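Local coordinates for protein amino acid amide racemase (Ochrobactrum anthropi, PDB 6GIO) that is a pyridoxal-5'-phosphate-dependent enzyme of the class-III aminotransferase family, a two-subunit protein with the cofactor bound in its pocket, at residues C[235-240]-C[256-261]; C[200-205]-C[231-236]; C[239-244]-C[265-270]. All coordinates share one frame; numbering follows the deposited sequence.

Contact 1: C[235-240]-C[256-261]; sequences VVVDEV and EGLEPD. With PLP (pyridoxal-5'-phosphate), chain G.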
# COMPACT_ATOMS: atom_id res chain seq x y z
N VAL C 235 2.98 1.25 -23.81
CA VAL C 235 2.03 0.18 -23.69
C VAL C 235 2.24 -0.51 -22.34
O VAL C 235 3.33 -0.99 -22.03
CB VAL C 235 2.21 -0.79 -24.88
CG1 VAL C 235 1.24 -1.95 -24.78
CG2 VAL C 235 2.03 -0.04 -26.20
N VAL C 236 1.20 -0.46 -21.52
CA VAL C 236 1.29 -0.88 -20.14
C VAL C 236 0.37 -2.08 -20.04
O VAL C 236 -0.80 -1.96 -20.32
CB VAL C 236 0.77 0.22 -19.17
CG1 VAL C 236 0.86 -0.25 -17.71
CG2 VAL C 236 1.50 1.55 -19.33
N VAL C 237 0.88 -3.22 -19.59
CA VAL C 237 0.02 -4.34 -19.27
C VAL C 237 -0.10 -4.54 -17.74
O VAL C 237 0.89 -4.67 -17.02
CB VAL C 237 0.52 -5.66 -19.94
CG1 VAL C 237 -0.38 -6.82 -19.53
CG2 VAL C 237 0.52 -5.54 -21.45
N ASP C 238 -1.34 -4.58 -17.26
CA ASP C 238 -1.67 -4.91 -15.86
C ASP C 238 -1.78 -6.42 -15.68
O ASP C 238 -2.78 -7.02 -16.07
CB ASP C 238 -3.00 -4.24 -15.51
CG ASP C 238 -3.33 -4.32 -14.02
OD1 ASP C 238 -2.82 -5.23 -13.35
OD2 ASP C 238 -4.09 -3.47 -13.51
N GLU C 239 -0.75 -7.04 -15.10
CA GLU C 239 -0.74 -8.48 -14.84
C GLU C 239 -1.14 -8.77 -13.38
O GLU C 239 -0.98 -9.86 -12.88
CB GLU C 239 0.63 -9.08 -15.15
CG GLU C 239 1.01 -9.08 -16.64
CD GLU C 239 0.50 -10.30 -17.44
OE1 GLU C 239 0.39 -11.39 -16.84
OE2 GLU C 239 0.20 -10.18 -18.68
N VAL C 240 -1.68 -7.79 -12.71
CA VAL C 240 -1.92 -7.93 -11.30
C VAL C 240 -2.79 -9.14 -11.00
O VAL C 240 -2.51 -9.90 -10.06
CB VAL C 240 -2.55 -6.64 -10.71
CG1 VAL C 240 -3.06 -6.89 -9.28
CG2 VAL C 240 -1.52 -5.53 -10.71
N GLU C 256 -1.00 -13.13 -26.10
CA GLU C 256 -1.65 -12.12 -26.92
C GLU C 256 -0.70 -11.40 -27.87
O GLU C 256 -1.11 -10.44 -28.50
CB GLU C 256 -2.34 -11.08 -26.03
CG GLU C 256 -3.45 -11.64 -25.15
CD GLU C 256 -4.71 -11.94 -25.93
OE1 GLU C 256 -4.80 -11.51 -27.11
OE2 GLU C 256 -5.61 -12.61 -25.35
N GLY C 257 0.55 -11.87 -27.96
CA GLY C 257 1.51 -11.31 -28.93
C GLY C 257 1.99 -9.92 -28.54
O GLY C 257 2.41 -9.12 -29.38
N LEU C 258 1.93 -9.62 -27.24
CA LEU C 258 2.24 -8.27 -26.72
C LEU C 258 3.72 -8.14 -26.30
O LEU C 258 4.33 -9.10 -25.83
CB LEU C 258 1.32 -7.96 -25.54
CG LEU C 258 -0.18 -7.74 -25.80
CD1 LEU C 258 -0.90 -7.41 -24.51
CD2 LEU C 258 -0.38 -6.60 -26.81
N GLU C 259 4.29 -6.96 -26.49
CA GLU C 259 5.68 -6.66 -26.06
C GLU C 259 5.62 -5.35 -25.34
O GLU C 259 5.91 -4.31 -25.92
CB GLU C 259 6.64 -6.59 -27.26
CG GLU C 259 6.90 -7.96 -27.84
CD GLU C 259 7.57 -7.85 -29.19
OE1 GLU C 259 6.86 -7.71 -30.20
OE2 GLU C 259 8.79 -7.90 -29.23
N PRO C 260 5.18 -5.38 -24.06
CA PRO C 260 4.88 -4.12 -23.42
C PRO C 260 6.12 -3.30 -23.08
O PRO C 260 7.18 -3.82 -22.85
CB PRO C 260 4.15 -4.54 -22.12
CG PRO C 260 4.50 -5.98 -21.90
CD PRO C 260 4.83 -6.56 -23.24
N ASP C 261 5.92 -1.99 -22.98
CA ASP C 261 6.89 -1.13 -22.40
C ASP C 261 6.95 -1.28 -20.89
O ASP C 261 7.99 -1.09 -20.28
CB ASP C 261 6.49 0.29 -22.80
CG ASP C 261 6.61 0.52 -24.33
OD1 ASP C 261 7.74 0.36 -24.79
OD2 ASP C 261 5.61 0.84 -25.03
N1 PLP G . -5.20 -4.17 -11.36
C2 PLP G . -5.88 -5.33 -11.58
C2A PLP G . -6.04 -5.92 -12.94
C3 PLP G . -6.51 -6.05 -10.45
O3 PLP G . -7.19 -7.19 -10.68
C4 PLP G . -6.38 -5.54 -9.07
C4A PLP G . -7.00 -6.27 -7.93
C5 PLP G . -5.59 -4.26 -8.95
C6 PLP G . -5.06 -3.66 -10.11
C5A PLP G . -5.44 -3.60 -7.59
O4P PLP G . -4.88 -4.44 -6.57
P PLP G . -5.10 -4.12 -5.02
O1P PLP G . -3.98 -4.88 -4.39
O2P PLP G . -6.47 -4.66 -4.65
O3P PLP G . -4.94 -2.61 -4.89
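The carboxylate of Asp261 meets the backbone of Val235. Its OD2 accepts a hydrogen bond from Val235 N at 2.9 Å, through the lone pair turned away from OD1. The same OD2 makes a salt bridge to Arg229 of helix 220-229. In return, Asp261 N gives a weak bond to Val235 O. Asp261 CG lies beside its own backbone N (chi1 -66°), which places OD2 beside Val235 N.

The second flat group is the pyridine ring of pyridoxal-5'-phosphate. The carboxylate of Asp238 faces the ring nitrogen, with Asp238 OD2 2.5 Å from PLP N1. Val240 covers one face of the ring: its CG1 is 3.6 Å from PLP C4, and its CB lies over the N1 side. Asp238 OD1 accepts from Val240 N at 2.9 Å, nearly in line with its own C-O bond. This closes an Asx turn and fixes the rotation of the carboxylate. Asp238 OD2 also accepts from His140 ND1. Asp238 therefore has one oxygen at the ring nitrogen and the other on the backbone N of Val240, the residue that covers the ring face.

Between these two ends the contact is apolar. Val237 CG2 touches both Pro260 CB at 3.8 Å and Leu258 CD1 at 3.9 Å. Pro260 CB also rests against Val235 O at 3.6 Å. Val235 packs further on Gln225 and Arg229, so helix 220-229 covers this part of the strand.

The segment 256-261 leads into strand 262-265, which pairs with strand 234-238. An aspartate carried by a central parallel strand, with its carboxylate at the pyridine nitrogen, is characteristic of the fold-type I PLP enzymes.

Contact 2: C[200-205]-C[231-236]; sequences AAVFIE and HGILVV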
# COMPACT_ATOMS: atom_id res chain seq x y z
N ALA C 200 0.15 9.62 -23.15
CA ALA C 200 1.31 9.03 -22.46
C ALA C 200 1.37 7.50 -22.66
O ALA C 200 2.42 6.93 -23.00
CB ALA C 200 1.24 9.32 -20.96
N ALA C 201 0.23 6.87 -22.40
CA ALA C 201 0.15 5.44 -22.26
C ALA C 201 -1.23 4.89 -22.50
O ALA C 201 -2.23 5.60 -22.34
CB ALA C 201 0.56 5.09 -20.85
N VAL C 202 -1.29 3.60 -22.84
CA VAL C 202 -2.54 2.83 -22.90
C VAL C 202 -2.39 1.77 -21.87
O VAL C 202 -1.33 1.12 -21.82
CB VAL C 202 -2.82 2.19 -24.29
CG1 VAL C 202 -1.61 1.47 -24.85
CG2 VAL C 202 -4.03 1.24 -24.26
N PHE C 203 -3.44 1.60 -21.05
CA PHE C 203 -3.47 0.55 -20.03
C PHE C 203 -4.32 -0.61 -20.44
O PHE C 203 -5.54 -0.45 -20.70
CB PHE C 203 -4.00 1.09 -18.73
CG PHE C 203 -2.98 1.84 -17.91
CD1 PHE C 203 -2.57 3.10 -18.28
CD2 PHE C 203 -2.47 1.28 -16.72
CE1 PHE C 203 -1.65 3.82 -17.50
CE2 PHE C 203 -1.57 1.97 -15.94
CZ PHE C 203 -1.16 3.25 -16.32
N ILE C 204 -3.72 -1.79 -20.39
CA ILE C 204 -4.33 -3.03 -20.94
C ILE C 204 -4.37 -4.12 -19.89
O ILE C 204 -3.29 -4.54 -19.39
CB ILE C 204 -3.49 -3.60 -22.11
CG1 ILE C 204 -3.49 -2.66 -23.31
CG2 ILE C 204 -4.00 -4.96 -22.53
CD1 ILE C 204 -2.45 -3.05 -24.36
N GLU C 205 -5.58 -4.55 -19.51
CA GLU C 205 -5.75 -5.85 -18.88
C GLU C 205 -5.81 -6.93 -20.00
O GLU C 205 -6.68 -6.85 -20.88
CB GLU C 205 -7.06 -5.92 -18.08
CG GLU C 205 -7.21 -4.99 -16.90
CD GLU C 205 -8.40 -5.36 -16.03
OE1 GLU C 205 -9.33 -4.59 -15.86
OE2 GLU C 205 -8.43 -6.46 -15.50
N HIS C 231 2.65 5.90 -32.44
CA HIS C 231 2.70 7.32 -32.06
C HIS C 231 3.47 7.57 -30.79
O HIS C 231 3.30 8.62 -30.17
CB HIS C 231 1.27 7.88 -31.90
CG HIS C 231 0.42 7.70 -33.11
ND1 HIS C 231 0.55 8.50 -34.23
CD2 HIS C 231 -0.58 6.83 -33.39
CE1 HIS C 231 -0.32 8.12 -35.15
NE2 HIS C 231 -1.01 7.10 -34.67
N GLY C 232 4.31 6.60 -30.40
CA GLY C 232 5.12 6.72 -29.22
C GLY C 232 4.35 6.52 -27.92
O GLY C 232 4.89 6.78 -26.86
N ILE C 233 3.09 6.09 -27.99
CA ILE C 233 2.30 5.84 -26.77
C ILE C 233 2.90 4.58 -26.10
O ILE C 233 3.05 3.52 -26.72
CB ILE C 233 0.80 5.64 -27.06
CG1 ILE C 233 0.20 6.90 -27.69
CG2 ILE C 233 0.03 5.33 -25.79
CD1 ILE C 233 -1.13 6.77 -28.40
N LEU C 234 3.25 4.68 -24.83
CA LEU C 234 3.77 3.53 -24.12
C LEU C 234 2.64 2.54 -23.76
O LEU C 234 1.50 2.94 -23.44
CB LEU C 234 4.51 3.98 -22.87
CG LEU C 234 5.72 4.88 -23.11
CD1 LEU C 234 6.36 5.34 -21.79
CD2 LEU C 234 6.74 4.17 -23.98
N VAL C 235 2.98 1.25 -23.81
CA VAL C 235 2.03 0.18 -23.69
C VAL C 235 2.24 -0.51 -22.34
O VAL C 235 3.33 -0.99 -22.03
CB VAL C 235 2.21 -0.79 -24.88
CG1 VAL C 235 1.24 -1.95 -24.78
CG2 VAL C 235 2.03 -0.04 -26.20
N VAL C 236 1.20 -0.46 -21.52
CA VAL C 236 1.29 -0.88 -20.14
C VAL C 236 0.37 -2.08 -20.04
O VAL C 236 -0.80 -1.96 -20.32
CB VAL C 236 0.77 0.22 -19.17
CG1 VAL C 236 0.86 -0.25 -17.71
CG2 VAL C 236 1.50 1.55 -19.33
O HOH W 1 4.37 8.26 -24.49
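Val236 is the residue of 231-236 most covered by the neighbouring strand. Its CB sits 3.5 Å from Val202 O. From there the two methyls part. CG1 is anti to the backbone N (chi1 179°) and lies over one face of the Phe203 ring, 4.1 Å from its centroid and 27° off the normal, a CH-pi contact. CG2 turns the other way and reaches Ala201 CB at 4.0 Å. Leu123 of helix 112-127 packs on Val236 as well.

The two strands run parallel and belong to the beta-alpha-beta unit formed by strand 199-204, helix 220-229 and strand 234-238. Four backbone hydrogen bonds join them: Leu234 N to Ala200 O, Val202 N to Leu234 O, Val236 N to Val202 O, and Ile204 N to Val236 O. On the other side of the sheet, facing helix 220-229, Ile204 CD1 touches Val235 CG1 at 3.9 Å, and Ile233 CG2 presses on Ala201 CA at 3.5 Å. Gly232 ends that helix in a Schellman motif. A water then donates to both Gly232 O and Ala200 O, each at 2.8 Å.

Contact 3: C[239-244]-C[265-270]; sequences EVKVGL and FGKGLG. With PLP (pyridoxal-5'-phosphate), chain G.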
# COMPACT_ATOMS: atom_id res chain seq x y z
N GLU C 239 -0.75 -7.04 -15.10
CA GLU C 239 -0.74 -8.48 -14.84
C GLU C 239 -1.14 -8.77 -13.38
O GLU C 239 -0.98 -9.86 -12.88
CB GLU C 239 0.63 -9.08 -15.15
CG GLU C 239 1.01 -9.08 -16.64
CD GLU C 239 0.50 -10.30 -17.44
OE1 GLU C 239 0.39 -11.39 -16.84
OE2 GLU C 239 0.20 -10.18 -18.68
N VAL C 240 -1.68 -7.79 -12.71
CA VAL C 240 -1.92 -7.93 -11.30
C VAL C 240 -2.79 -9.14 -11.00
O VAL C 240 -2.51 -9.90 -10.06
CB VAL C 240 -2.55 -6.64 -10.71
CG1 VAL C 240 -3.06 -6.89 -9.28
CG2 VAL C 240 -1.52 -5.53 -10.71
N LYS C 241 -3.83 -9.34 -11.81
CA LYS C 241 -4.84 -10.37 -11.51
C LYS C 241 -4.52 -11.74 -12.11
O LYS C 241 -4.73 -12.72 -11.46
CB LYS C 241 -6.22 -9.92 -12.00
CG LYS C 241 -7.38 -10.88 -11.73
CD LYS C 241 -7.81 -10.83 -10.29
CE LYS C 241 -9.16 -11.49 -10.12
NZ LYS C 241 -9.57 -11.50 -8.69
N VAL C 242 -4.04 -11.80 -13.34
CA VAL C 242 -3.94 -13.07 -14.07
C VAL C 242 -2.48 -13.38 -14.42
O VAL C 242 -2.19 -14.26 -15.25
CB VAL C 242 -4.79 -13.06 -15.39
CG1 VAL C 242 -6.28 -12.89 -15.10
CG2 VAL C 242 -4.31 -12.02 -16.38
N GLY C 243 -1.57 -12.66 -13.75
CA GLY C 243 -0.13 -12.82 -13.97
C GLY C 243 0.42 -14.05 -13.27
O GLY C 243 -0.28 -14.74 -12.48
N LEU C 244 1.69 -14.31 -13.59
CA LEU C 244 2.61 -15.20 -12.88
C LEU C 244 2.22 -16.66 -12.93
O LEU C 244 2.00 -17.29 -11.90
CB LEU C 244 2.84 -14.71 -11.45
CG LEU C 244 3.55 -13.33 -11.39
CD1 LEU C 244 3.84 -12.95 -9.95
CD2 LEU C 244 4.85 -13.28 -12.22
N PHE C 265 2.75 -5.68 -11.67
CA PHE C 265 2.50 -6.92 -10.99
C PHE C 265 1.90 -6.69 -9.61
O PHE C 265 2.11 -5.65 -8.99
CB PHE C 265 3.79 -7.70 -10.81
CG PHE C 265 4.49 -8.09 -12.09
CD1 PHE C 265 4.16 -9.25 -12.74
CD2 PHE C 265 5.56 -7.34 -12.56
CE1 PHE C 265 4.82 -9.63 -13.87
CE2 PHE C 265 6.26 -7.74 -13.69
CZ PHE C 265 5.88 -8.87 -14.36
N GLY C 266 1.17 -7.69 -9.11
CA GLY C 266 0.65 -7.61 -7.76
C GLY C 266 0.01 -8.88 -7.30
O GLY C 266 0.32 -9.96 -7.77
N LYS C 267 -0.93 -8.73 -6.36
CA LYS C 267 -1.68 -9.84 -5.84
C LYS C 267 -0.76 -11.06 -5.55
O LYS C 267 0.01 -11.05 -4.58
CB LYS C 267 -2.85 -10.16 -6.76
CG LYS C 267 -4.07 -9.27 -6.54
CD LYS C 267 -5.25 -9.63 -7.47
CE LYS C 267 -6.54 -8.85 -7.16
NZ LYS C 267 -6.61 -7.46 -7.68
N GLY C 268 -0.83 -12.09 -6.40
CA GLY C 268 -0.12 -13.34 -6.18
C GLY C 268 1.39 -13.23 -6.10
O GLY C 268 2.02 -14.14 -5.60
N LEU C 269 1.98 -12.13 -6.58
CA LEU C 269 3.44 -11.90 -6.46
C LEU C 269 3.92 -12.06 -5.04
O LEU C 269 5.00 -12.59 -4.82
CB LEU C 269 3.87 -10.55 -7.00
CG LEU C 269 5.36 -10.22 -6.95
CD1 LEU C 269 6.21 -11.18 -7.77
CD2 LEU C 269 5.54 -8.81 -7.42
N GLY C 270 3.10 -11.65 -4.08
CA GLY C 270 3.46 -11.67 -2.68
C GLY C 270 3.14 -12.96 -1.94
O GLY C 270 3.55 -13.13 -0.79
N1 PLP G . -5.20 -4.17 -11.36
C2 PLP G . -5.88 -5.33 -11.58
C2A PLP G . -6.04 -5.92 -12.94
C3 PLP G . -6.51 -6.05 -10.45
O3 PLP G . -7.19 -7.19 -10.68
C4 PLP G . -6.38 -5.54 -9.07
C4A PLP G . -7.00 -6.27 -7.93
C5 PLP G . -5.59 -4.26 -8.95
C6 PLP G . -5.06 -3.66 -10.11
C5A PLP G . -5.44 -3.60 -7.59
O4P PLP G . -4.88 -4.44 -6.57
P PLP G . -5.10 -4.12 -5.02
O1P PLP G . -3.98 -4.88 -4.39
O2P PLP G . -6.47 -4.66 -4.65
O3P PLP G . -4.94 -2.61 -4.89
O HOH W 2 0.96 -10.12 -10.74
O HOH W 3 -2.05 -12.62 -9.01
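Val240 and Lys267 meet at the cofactor site of this fold-type I PLP enzyme. Lys267 NZ is joined covalently to PLP C4A at 1.3 Å, the Schiff-base linkage of this family. The chain of Lys267 is extended as far as CE and bends at its last torsion (chi4 79°), which swings NZ onto C4A. Its shaft lies along Val240: CB is 3.3 Å from Val240 O, and CG is 3.8 Å from Val240 CG1. Lys241 borders the phenolic oxygen, with its CB 3.2 Å from PLP O3. Its CD touches Lys267 CE, 3.9 Å away, where the two side chains pass at an angle, while its NZ leaves for Glu397, a salt bridge, and Ala51 O. Thr295 of the second subunit packs on Lys267 and is hydrogen-bonded to the cofactor.

Further out, Leu244 packs against both Phe265 of strand 262-265 and Leu269 of the 3-10 turn 268-270. Its CD1 touches Leu269 CD1 at 3.7 Å, and its CD2 touches Phe265 CE1 at 4.0 Å, the two side chains of this second pair crossing at about a right angle. Leu310 of helix 300-315 packs on both leucines.

Two waters bridge the backbones. One donates to Val240 O and accepts from Gly268 N. The other donates to Glu239 O, accepts from Gly266 N at 2.9 Å, and lies in the plane of the Phe265 ring, at its edge.

In the fold
Following the chain, contact 2 comes first. It closes the crossover from strand 199-204 through helix 220-229 to strand 234-238. Contact 1 opens on the same strand, sharing Val235 and Val236, and closes at 256-261 after a long loop without helix or strand. Contact 3 opens at 239-244, before contact 1 has closed, and ends at 265-270. Contacts 1 and 3 therefore interleave, while contacts 2 and 3 follow in series. Asp238 N probably bonds to Ile204 O, linking contacts 1 and 2. Together they tie strands 199-204, 234-238 and 262-265 of one mixed sheet to pyridoxal-5'-phosphate, which contacts 1 and 3 both touch.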